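Local atomic coordinates of D-glycerate 2-kinase (Thermotoga maritima, PDB entry 2B8N), a protein that catalyses the magnesium- and ATP-dependent phosphorylation of D-glycerate to 2-phosphoglycerate, a step in the degradation of serine. Residues R115-V120 / G183-R188; N108-T113 / F141-E146; N332-R337 / D399-L404; Q339-S344 / V355-A360. All blocks are in the same frame, centred on the assembly; numbering follows the deposited sequence.

In the fold
Contacts 1 and 2 belong to the part of the chain built on the six-stranded parallel sheet, contacts 3 and 4 to the part built on the later mixed sheet. The first two share helix 107-120, have centres about 11 Å apart, and interleave along the chain, in the order 108-113, 115-120, 141-146, 183-188. Contact 4 is nested inside the loop closed by contact 3; their centres lie about 12 Å apart, and Q339 and E340 touch S400 and Y401 directly. Contacts of different pairs have centres about 38 to 44 Å apart and do not touch, so each pair lies within its own body of this two-part kinase.

Contact 1 (R115-V120 / G183-R188)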
# COMPACT_ATOMS: atom_id res chain seq x y z
N ARG A 115 -3.55 -19.93 -15.35
CA ARG A 115 -2.54 -19.76 -16.42
C ARG A 115 -1.14 -19.52 -15.84
O ARG A 115 -0.16 -20.06 -16.35
CB ARG A 115 -2.93 -18.62 -17.37
CG ARG A 115 -1.89 -18.23 -18.41
CD ARG A 115 -1.41 -19.44 -19.18
NE ARG A 115 -0.71 -19.07 -20.42
CZ ARG A 115 -0.15 -19.96 -21.24
NH1 ARG A 115 -0.22 -21.25 -20.96
NH2 ARG A 115 0.45 -19.56 -22.35
N VAL A 116 -1.05 -18.71 -14.78
CA VAL A 116 0.23 -18.48 -14.11
C VAL A 116 0.86 -19.81 -13.63
O VAL A 116 2.09 -19.98 -13.68
CB VAL A 116 0.11 -17.52 -12.89
CG1 VAL A 116 1.43 -17.44 -12.15
CG2 VAL A 116 -0.34 -16.13 -13.33
N LEU A 117 0.02 -20.73 -13.15
CA LEU A 117 0.52 -22.02 -12.61
C LEU A 117 0.96 -22.94 -13.75
O LEU A 117 1.81 -23.81 -13.55
CB LEU A 117 -0.52 -22.71 -11.70
CG LEU A 117 -0.85 -22.02 -10.35
CD1 LEU A 117 -1.95 -22.73 -9.60
CD2 LEU A 117 0.34 -21.88 -9.43
N GLU A 118 0.39 -22.74 -14.95
CA GLU A 118 0.86 -23.46 -16.14
C GLU A 118 2.23 -22.97 -16.52
O GLU A 118 3.11 -23.75 -16.86
CB GLU A 118 -0.10 -23.30 -17.32
CG GLU A 118 -1.47 -23.87 -17.02
CD GLU A 118 -1.94 -24.80 -18.11
OE1 GLU A 118 -1.19 -25.75 -18.43
OE2 GLU A 118 -3.06 -24.56 -18.63
N LEU A 119 2.44 -21.66 -16.41
CA LEU A 119 3.74 -21.10 -16.71
C LEU A 119 4.84 -21.52 -15.71
O LEU A 119 6.00 -21.56 -16.09
CB LEU A 119 3.70 -19.58 -16.80
CG LEU A 119 2.75 -19.00 -17.85
CD1 LEU A 119 3.05 -17.51 -18.12
CD2 LEU A 119 2.78 -19.79 -19.16
N VAL A 120 4.50 -21.86 -14.46
CA VAL A 120 5.55 -22.14 -13.47
C VAL A 120 5.74 -23.62 -13.11
O VAL A 120 6.73 -23.97 -12.47
CB VAL A 120 5.40 -21.28 -12.18
CG1 VAL A 120 5.51 -19.81 -12.49
CG2 VAL A 120 4.10 -21.55 -11.48
N GLY A 183 2.16 -19.79 0.87
CA GLY A 183 3.43 -20.36 0.39
C GLY A 183 3.29 -21.36 -0.75
O GLY A 183 4.28 -21.89 -1.25
N ARG A 184 2.07 -21.63 -1.18
CA ARG A 184 1.84 -22.69 -2.19
C ARG A 184 2.38 -22.36 -3.59
O ARG A 184 2.87 -23.24 -4.32
CB ARG A 184 0.37 -23.07 -2.23
CG ARG A 184 0.01 -23.84 -0.97
CD ARG A 184 -1.41 -24.33 -0.92
NE ARG A 184 -1.54 -25.54 -0.09
CZ ARG A 184 -2.60 -25.82 0.67
NH1 ARG A 184 -3.64 -24.99 0.73
NH2 ARG A 184 -2.63 -26.95 1.37
N PHE A 185 2.33 -21.08 -3.93
CA PHE A 185 2.92 -20.60 -5.16
C PHE A 185 4.40 -20.91 -5.24
O PHE A 185 4.85 -21.43 -6.24
CB PHE A 185 2.66 -19.10 -5.33
CG PHE A 185 3.20 -18.54 -6.60
CD1 PHE A 185 2.85 -19.10 -7.82
CD2 PHE A 185 4.07 -17.47 -6.58
CE1 PHE A 185 3.35 -18.58 -9.01
CE2 PHE A 185 4.56 -16.95 -7.76
CZ PHE A 185 4.20 -17.52 -8.98
N ALA A 186 5.16 -20.61 -4.19
CA ALA A 186 6.61 -20.93 -4.13
C ALA A 186 6.82 -22.42 -4.17
O ALA A 186 7.82 -22.92 -4.72
CB ALA A 186 7.25 -20.36 -2.85
N GLU A 187 5.87 -23.13 -3.56
CA GLU A 187 5.89 -24.57 -3.54
C GLU A 187 5.67 -25.14 -4.94
O GLU A 187 6.23 -26.18 -5.27
CB GLU A 187 4.84 -25.08 -2.56
CG GLU A 187 4.61 -26.56 -2.59
CD GLU A 187 3.80 -27.06 -1.41
OE1 GLU A 187 2.68 -26.58 -1.21
OE2 GLU A 187 4.31 -27.93 -0.69
N ARG A 188 4.88 -24.47 -5.78
CA ARG A 188 4.68 -24.95 -7.18
C ARG A 188 5.84 -24.58 -8.10
O ARG A 188 6.17 -25.28 -9.04
CB ARG A 188 3.42 -24.37 -7.76
CG ARG A 188 2.15 -24.91 -7.19
CD ARG A 188 1.71 -26.18 -7.90
NE ARG A 188 0.26 -26.20 -7.96
CZ ARG A 188 -0.49 -26.17 -9.06
NH1 ARG A 188 0.04 -26.13 -10.27
NH2 ARG A 188 -1.81 -26.18 -8.95
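L117 is held between R188 and F185, and these three residues account for most of the buried surface. Its CD1 serves mainly the guanidinium and its CD2 mainly the ring, though CD2 also grazes R188 CG. L117 CD1 sits over one face of the R188 guanidinium, 3.4 Å above its plane and displaced toward the rim, with R188 NH2 at 3.5 Å. L117 CD2 meets the F185 ring at its edge, 4.1 Å from CD1 of F185. R188 reaches this place by bending at its second and third torsions, which lays the arginine across L117 at about a right angle. F185 points its ring toward helix 107-120 because CG is anti to the backbone N (chi1 -178°). Its CE1 then fits between two valines one helical turn apart, 3.9 Å from V116 CG1 and 3.9 Å from V120 CG2, both approaching obliquely. Beyond the contact the same ring meets F131 of strand 128-133 and makes an edge-to-face pair with F141. Helices 107-120 and 184-189 each lead into a strand of the parallel sheet, 128-133 and 193-199, which are neighbours in it; the two short helical segments run 10.5 Å apart at 36°, and the aromatic ring bridges much of that gap. The chemistry is therefore divided: aliphatic and aromatic carbon fills the buried side, while the partly exposed arginine spreads its flat face on a leucine and turns its N-H groups to D121, a salt bridge from NH1 just past the end of the helix, and weakly to Q179 from NH2.

Contact 2 (N108-T113 / F141-E146); sequences NTIKTT and FELPLE
T113 reaches from helix 107-120 to the backbone of E142. Its CB lies against the carbonyl oxygen of E142. OG1, placed anti to the carbonyl carbon (chi1 -63°), accepts a hydrogen bond from E142 N at 2.9 Å, nearly straight with an N-H...O angle of 159°. The same hydroxyl gives its proton to T109 O, also at 2.9 Å, approaching from above the carbonyl plane, so T109 O receives both the N-H and the hydroxyl of T113. CG2, the other branch, lies against the E142 carbonyl group and also L143 CB, 3.7 Å from it, with the F141 ring atoms CD1 and CE1 slightly farther off. A helical threonine thus relays a bond from a carbonyl one turn earlier to a backbone N-H in the extended chain 141-146. That chain leaves helix 137-140 at F141 and runs to helix 150-162, passing helix 107-120, which itself connects strands 96-100 and 128-133 of the Rossmann-like parallel sheet. On the preceding turn, T109 CG2 packs 3.9 Å from E142 CB. The rest of E142 bends away at chi2 (61°): OE1 receives its own neighbour L143 N on the anti lone pair and is hydrogen-bonded to S178, while OE2 forms salt bridges with K181 and R174. I110 closes the far end, its CG2 3.8 Å from L143 CD1 with the two side chains crossing at about a right angle, and its CG1 more loosely against P144 CD.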
# COMPACT_ATOMS: atom_id res chain seq x y z
N ASN A 108 -12.30 -14.24 -13.96
CA ASN A 108 -11.03 -13.84 -14.58
C ASN A 108 -9.82 -14.08 -13.65
O ASN A 108 -8.72 -14.44 -14.12
CB ASN A 108 -11.10 -12.39 -15.04
CG ASN A 108 -12.00 -12.22 -16.23
OD1 ASN A 108 -12.23 -13.17 -16.98
ND2 ASN A 108 -12.52 -11.02 -16.42
N THR A 109 -10.01 -13.89 -12.35
CA THR A 109 -8.97 -14.24 -11.37
C THR A 109 -8.59 -15.72 -11.47
O THR A 109 -7.42 -16.06 -11.62
CB THR A 109 -9.38 -13.89 -9.93
OG1 THR A 109 -9.81 -12.52 -9.87
CG2 THR A 109 -8.22 -14.10 -8.97
N ILE A 110 -9.58 -16.59 -11.41
CA ILE A 110 -9.41 -18.05 -11.58
C ILE A 110 -8.71 -18.42 -12.89
O ILE A 110 -7.75 -19.21 -12.90
CB ILE A 110 -10.78 -18.77 -11.53
CG1 ILE A 110 -11.34 -18.71 -10.11
CG2 ILE A 110 -10.66 -20.22 -11.96
CD1 ILE A 110 -12.79 -19.04 -10.04
N LYS A 111 -9.22 -17.88 -13.99
CA LYS A 111 -8.63 -18.14 -15.28
C LYS A 111 -7.13 -17.74 -15.31
O LYS A 111 -6.24 -18.55 -15.69
CB LYS A 111 -9.42 -17.40 -16.37
CG LYS A 111 -10.67 -18.16 -16.88
CD LYS A 111 -11.80 -17.21 -17.31
CE LYS A 111 -12.82 -17.86 -18.20
NZ LYS A 111 -12.73 -17.33 -19.59
N THR A 112 -6.84 -16.50 -14.91
CA THR A 112 -5.49 -15.98 -15.06
C THR A 112 -4.51 -16.64 -14.10
O THR A 112 -3.36 -16.88 -14.47
CB THR A 112 -5.43 -14.46 -14.92
OG1 THR A 112 -5.95 -14.06 -13.65
CG2 THR A 112 -6.21 -13.82 -16.08
N THR A 113 -4.95 -16.92 -12.88
CA THR A 113 -4.14 -17.62 -11.89
C THR A 113 -3.82 -19.05 -12.37
O THR A 113 -2.70 -19.50 -12.26
CB THR A 113 -4.86 -17.69 -10.52
OG1 THR A 113 -5.04 -16.36 -10.01
CG2 THR A 113 -4.05 -18.50 -9.50
N PHE A 141 -4.88 -12.70 -7.37
CA PHE A 141 -4.14 -13.95 -7.45
C PHE A 141 -4.85 -14.97 -6.59
O PHE A 141 -4.77 -14.89 -5.37
CB PHE A 141 -2.71 -13.72 -6.91
CG PHE A 141 -1.69 -14.72 -7.40
CD1 PHE A 141 -1.69 -15.18 -8.71
CD2 PHE A 141 -0.68 -15.13 -6.55
CE1 PHE A 141 -0.75 -16.08 -9.14
CE2 PHE A 141 0.28 -16.02 -6.98
CZ PHE A 141 0.25 -16.50 -8.26
N GLU A 142 -5.59 -15.89 -7.21
CA GLU A 142 -6.39 -16.88 -6.46
C GLU A 142 -6.96 -17.98 -7.36
O GLU A 142 -7.37 -17.74 -8.50
CB GLU A 142 -7.54 -16.17 -5.70
CG GLU A 142 -8.36 -17.07 -4.77
CD GLU A 142 -7.53 -17.71 -3.66
OE1 GLU A 142 -6.87 -18.74 -3.90
OE2 GLU A 142 -7.55 -17.17 -2.54
N LEU A 143 -6.98 -19.20 -6.83
CA LEU A 143 -7.56 -20.38 -7.48
C LEU A 143 -7.84 -21.39 -6.36
O LEU A 143 -6.90 -21.95 -5.81
CB LEU A 143 -6.56 -20.96 -8.49
CG LEU A 143 -6.88 -22.30 -9.18
CD1 LEU A 143 -7.85 -22.12 -10.32
CD2 LEU A 143 -5.63 -22.98 -9.68
N PRO A 144 -9.12 -21.55 -5.96
CA PRO A 144 -9.45 -22.49 -4.85
C PRO A 144 -8.91 -23.92 -5.03
O PRO A 144 -8.65 -24.35 -6.17
CB PRO A 144 -10.99 -22.53 -4.84
CG PRO A 144 -11.43 -21.30 -5.57
CD PRO A 144 -10.30 -20.82 -6.44
N LEU A 145 -8.76 -24.64 -3.92
CA LEU A 145 -8.43 -26.08 -3.99
C LEU A 145 -9.60 -26.84 -4.62
O LEU A 145 -10.76 -26.46 -4.42
CB LEU A 145 -8.13 -26.65 -2.60
CG LEU A 145 -7.01 -26.04 -1.74
CD1 LEU A 145 -7.24 -26.35 -0.26
CD2 LEU A 145 -5.65 -26.53 -2.15
N GLU A 146 -9.29 -27.90 -5.37
CA GLU A 146 -10.30 -28.75 -6.01
C GLU A 146 -11.44 -29.08 -5.07
O GLU A 146 -11.22 -29.63 -4.00
CB GLU A 146 -9.68 -30.07 -6.50
CG GLU A 146 -9.37 -30.15 -7.99
CD GLU A 146 -9.39 -31.61 -8.49
OE1 GLU A 146 -8.93 -32.50 -7.76
OE2 GLU A 146 -9.89 -31.88 -9.61

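Contact 3 (N332-R337 / D399-L404)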
# COMPACT_ATOMS: atom_id res chain seq x y z
N ASN A 332 -21.36 12.78 7.42
CA ASN A 332 -21.63 12.37 6.03
C ASN A 332 -20.94 13.23 4.97
O ASN A 332 -21.31 13.19 3.79
CB ASN A 332 -23.15 12.27 5.77
CG ASN A 332 -23.94 13.33 6.49
OD1 ASN A 332 -23.41 14.38 6.87
ND2 ASN A 332 -25.22 13.05 6.72
N GLY A 333 -19.91 13.97 5.37
CA GLY A 333 -19.14 14.78 4.44
C GLY A 333 -18.27 13.96 3.51
O GLY A 333 -18.30 12.73 3.53
N ILE A 334 -17.49 14.64 2.69
CA ILE A 334 -16.49 13.99 1.89
C ILE A 334 -15.08 14.45 2.32
O ILE A 334 -14.85 15.63 2.62
CB ILE A 334 -16.74 14.18 0.40
CG1 ILE A 334 -16.56 15.64 -0.01
CG2 ILE A 334 -18.17 13.70 -0.01
CD1 ILE A 334 -15.99 15.76 -1.38
N GLY A 335 -14.16 13.49 2.39
CA GLY A 335 -12.83 13.72 2.93
C GLY A 335 -11.99 12.47 2.85
O GLY A 335 -12.22 11.59 2.01
N GLY A 336 -10.98 12.38 3.70
CA GLY A 336 -10.11 11.22 3.70
C GLY A 336 -9.19 11.38 4.88
O GLY A 336 -9.16 12.46 5.46
N ARG A 337 -8.45 10.34 5.24
CA ARG A 337 -7.58 10.46 6.40
C ARG A 337 -6.56 11.61 6.29
O ARG A 337 -6.39 12.39 7.23
CB ARG A 337 -6.88 9.14 6.72
CG ARG A 337 -5.96 8.59 5.64
CD ARG A 337 -5.76 7.10 5.90
NE ARG A 337 -4.62 6.54 5.18
CZ ARG A 337 -4.69 5.66 4.18
NH1 ARG A 337 -5.85 5.18 3.75
NH2 ARG A 337 -3.58 5.22 3.62
N ASP A 399 -16.10 16.20 6.64
CA ASP A 399 -16.19 16.93 5.37
C ASP A 399 -14.91 17.76 5.17
O ASP A 399 -14.96 18.93 4.79
CB ASP A 399 -17.43 17.84 5.42
CG ASP A 399 -17.92 18.27 4.05
OD1 ASP A 399 -17.79 17.51 3.06
OD2 ASP A 399 -18.46 19.39 3.97
N SER A 400 -13.77 17.15 5.46
CA SER A 400 -12.45 17.78 5.28
C SER A 400 -12.20 18.28 3.83
O SER A 400 -11.75 19.39 3.63
CB SER A 400 -11.34 16.80 5.74
OG SER A 400 -11.68 15.42 5.48
N TYR A 401 -12.54 17.48 2.84
CA TYR A 401 -12.33 17.87 1.43
C TYR A 401 -12.80 19.28 1.15
O TYR A 401 -12.05 20.09 0.61
CB TYR A 401 -13.04 16.91 0.46
CG TYR A 401 -12.82 17.20 -1.01
CD1 TYR A 401 -13.59 18.15 -1.67
CD2 TYR A 401 -11.87 16.52 -1.74
CE1 TYR A 401 -13.41 18.41 -3.04
CE2 TYR A 401 -11.68 16.77 -3.10
CZ TYR A 401 -12.45 17.73 -3.74
OH TYR A 401 -12.28 17.99 -5.08
N ASN A 402 -14.06 19.54 1.51
CA ASN A 402 -14.74 20.82 1.23
C ASN A 402 -14.13 21.99 1.98
O ASN A 402 -14.03 23.08 1.44
CB ASN A 402 -16.24 20.74 1.55
CG ASN A 402 -17.04 20.01 0.48
OD1 ASN A 402 -16.59 19.84 -0.64
ND2 ASN A 402 -18.24 19.58 0.83
N ALA A 403 -13.71 21.77 3.22
CA ALA A 403 -13.06 22.81 4.00
C ALA A 403 -11.75 23.23 3.35
O ALA A 403 -11.45 24.43 3.30
CB ALA A 403 -12.80 22.32 5.41
N LEU A 404 -10.99 22.26 2.86
CA LEU A 404 -9.71 22.51 2.20
C LEU A 404 -9.88 23.14 0.80
O LEU A 404 -9.10 24.03 0.44
CB LEU A 404 -8.88 21.23 2.13
CG LEU A 404 -8.53 20.52 3.46
CD1 LEU A 404 -8.00 19.12 3.20
CD2 LEU A 404 -7.51 21.30 4.30
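I334 and Y401 lie side by side and point the same way, the isoleucine from the loop 332-337 running alongside the start of the tyrosine on helix 400-406. I334 CD1 comes obliquely to the ring near Y401 CD1, and I334 CG1 rests 3.8 Å from Y401 CB. Y401 CG is anti to its backbone N (chi1 -177°), which carries the ring past the isoleucine and on to D370, where OH is hydrogen-bonded. D399 crosses I334 obliquely instead, and turns its carboxylate back to the loop: OD1 accepts I334 N at 2.9 Å on its anti side, with an N-H...O angle of 163°. OD2 takes the syn-side bond from N402 ND2, 3.2 Å away and tilted somewhat from the amide plane, so the two oxygens hold the loop and the helix's first turn in one grip. I334 O in turn accepts Y401 N at 3.0 Å, in the carbonyl plane on a lone pair, although the bond is bent (135° at the hydrogen). D399 occupies the N-cap position but makes no capping bond with its side chain. The glycine-rich loop, with G333, G335 and G336, thus lies along the N-terminal turn of helix 400-406 within the MOFRL family region, tied to it by D399 and the I334 carbonyl; it goes on to become helix 337-348. I334 gives and accepts through its backbone while its side chain lies along Y401, and the aspartate's negative charge at the helix N-terminus would probably be favoured by the helix dipole.

Contact 4 (Q339-S344 / V355-A360)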
# COMPACT_ATOMS: atom_id res chain seq x y z
N GLN A 339 -6.67 14.30 4.54
CA GLN A 339 -7.32 15.62 4.51
C GLN A 339 -7.80 16.03 5.90
O GLN A 339 -7.77 17.23 6.25
CB GLN A 339 -8.45 15.65 3.48
CG GLN A 339 -7.97 15.61 2.05
CD GLN A 339 -9.05 15.18 1.08
OE1 GLN A 339 -10.12 15.76 1.05
NE2 GLN A 339 -8.76 14.17 0.28
N GLU A 340 -8.20 15.05 6.72
CA GLU A 340 -8.57 15.33 8.12
C GLU A 340 -7.36 15.68 8.97
O GLU A 340 -7.43 16.57 9.80
CB GLU A 340 -9.32 14.17 8.77
CG GLU A 340 -10.75 14.12 8.33
CD GLU A 340 -11.65 13.45 9.30
OE1 GLU A 340 -11.18 13.08 10.41
OE2 GLU A 340 -12.84 13.33 8.93
N LEU A 341 -6.26 14.97 8.74
CA LEU A 341 -5.02 15.24 9.45
C LEU A 341 -4.57 16.69 9.17
O LEU A 341 -4.24 17.42 10.11
CB LEU A 341 -3.96 14.22 9.04
CG LEU A 341 -2.65 14.15 9.82
CD1 LEU A 341 -1.99 12.79 9.69
CD2 LEU A 341 -1.67 15.25 9.41
N ALA A 342 -4.62 17.12 7.91
CA ALA A 342 -4.26 18.50 7.52
C ALA A 342 -5.23 19.54 8.09
O ALA A 342 -4.80 20.53 8.66
CB ALA A 342 -4.21 18.62 6.02
N LEU A 343 -6.54 19.31 7.93
CA LEU A 343 -7.56 20.22 8.52
C LEU A 343 -7.49 20.40 10.05
O LEU A 343 -7.75 21.48 10.57
CB LEU A 343 -8.97 19.74 8.17
CG LEU A 343 -10.09 20.64 8.74
CD1 LEU A 343 -9.93 22.08 8.30
CD2 LEU A 343 -11.43 20.15 8.29
N SER A 344 -7.23 19.32 10.76
CA SER A 344 -7.08 19.37 12.21
C SER A 344 -5.84 20.19 12.59
O SER A 344 -5.90 21.03 13.49
CB SER A 344 -6.98 17.96 12.79
OG SER A 344 -6.75 17.97 14.18
N VAL A 355 4.96 28.26 9.24
CA VAL A 355 4.69 26.83 9.33
C VAL A 355 3.91 26.32 8.14
O VAL A 355 2.91 26.91 7.74
CB VAL A 355 3.96 26.45 10.63
CG1 VAL A 355 4.89 26.68 11.82
CG2 VAL A 355 2.67 27.24 10.81
N ILE A 356 4.37 25.21 7.56
CA ILE A 356 3.64 24.53 6.50
C ILE A 356 3.53 23.06 6.85
O ILE A 356 4.53 22.44 7.23
CB ILE A 356 4.32 24.72 5.12
CG1 ILE A 356 4.08 26.15 4.62
CG2 ILE A 356 3.80 23.73 4.08
N LEU A 357 2.33 22.50 6.75
CA LEU A 357 2.17 21.04 6.83
C LEU A 357 1.50 20.51 5.58
O LEU A 357 0.49 21.06 5.11
CB LEU A 357 1.38 20.60 8.06
CG LEU A 357 1.13 19.09 8.07
CD1 LEU A 357 1.03 18.58 9.47
CD2 LEU A 357 -0.12 18.68 7.30
N CYS A 358 2.06 19.41 5.07
CA CYS A 358 1.60 18.80 3.86
C CYS A 358 1.46 17.33 4.06
O CYS A 358 2.43 16.67 4.39
CB CYS A 358 2.62 19.02 2.77
SG CYS A 358 2.14 18.23 1.22
N SER A 359 0.26 16.80 3.88
CA SER A 359 -0.02 15.39 4.07
C SER A 359 -0.45 14.79 2.76
O SER A 359 -1.12 15.48 1.98
CB SER A 359 -1.16 15.24 5.08
OG SER A 359 -2.39 15.70 4.53
N ALA A 360 -0.09 13.54 2.48
CA ALA A 360 -0.42 12.97 1.17
C ALA A 360 -0.55 11.46 1.15
O ALA A 360 0.33 10.75 1.62
CB ALA A 360 0.62 13.39 0.14
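S359 OG, 3.7 Å from A342 CB, is gripped by two backbone groups outside the contact: it donates a hydrogen bond to N338 O, in the first turn of helix 337-348, and receives a weak one from G374 N in the adjoining strand. OG stands between the backbone N and the carbonyl carbon (chi1 69°), the rotation that turns it up to the helix. The neighbouring meetings are of carbon alone. L341 CD2 approaches L357 CD1 at 4.3 Å and lies about equally far from S359 CB, while L357 CD2 sits 4.1 Å from A342 CA, close to the helix backbone itself. With only a methyl at A342, the two segments lie close: their axes pass 7.9 Å apart and run almost antiparallel, at 167°. This is the arrangement of a beta-alpha-beta crossover, in which helix 337-348 carries the chain from strand 317-323 to the parallel strand 355-361, with strand 422-428 between them. I299 of helix 292-309 also packs on L357, and V376 of strand 373-377 touches both L357 and A342. A buried hydroxyl is therefore bonded to the helix backbone at N338 O, with weaker help from G374 N of the sheet, within an otherwise apolar layer.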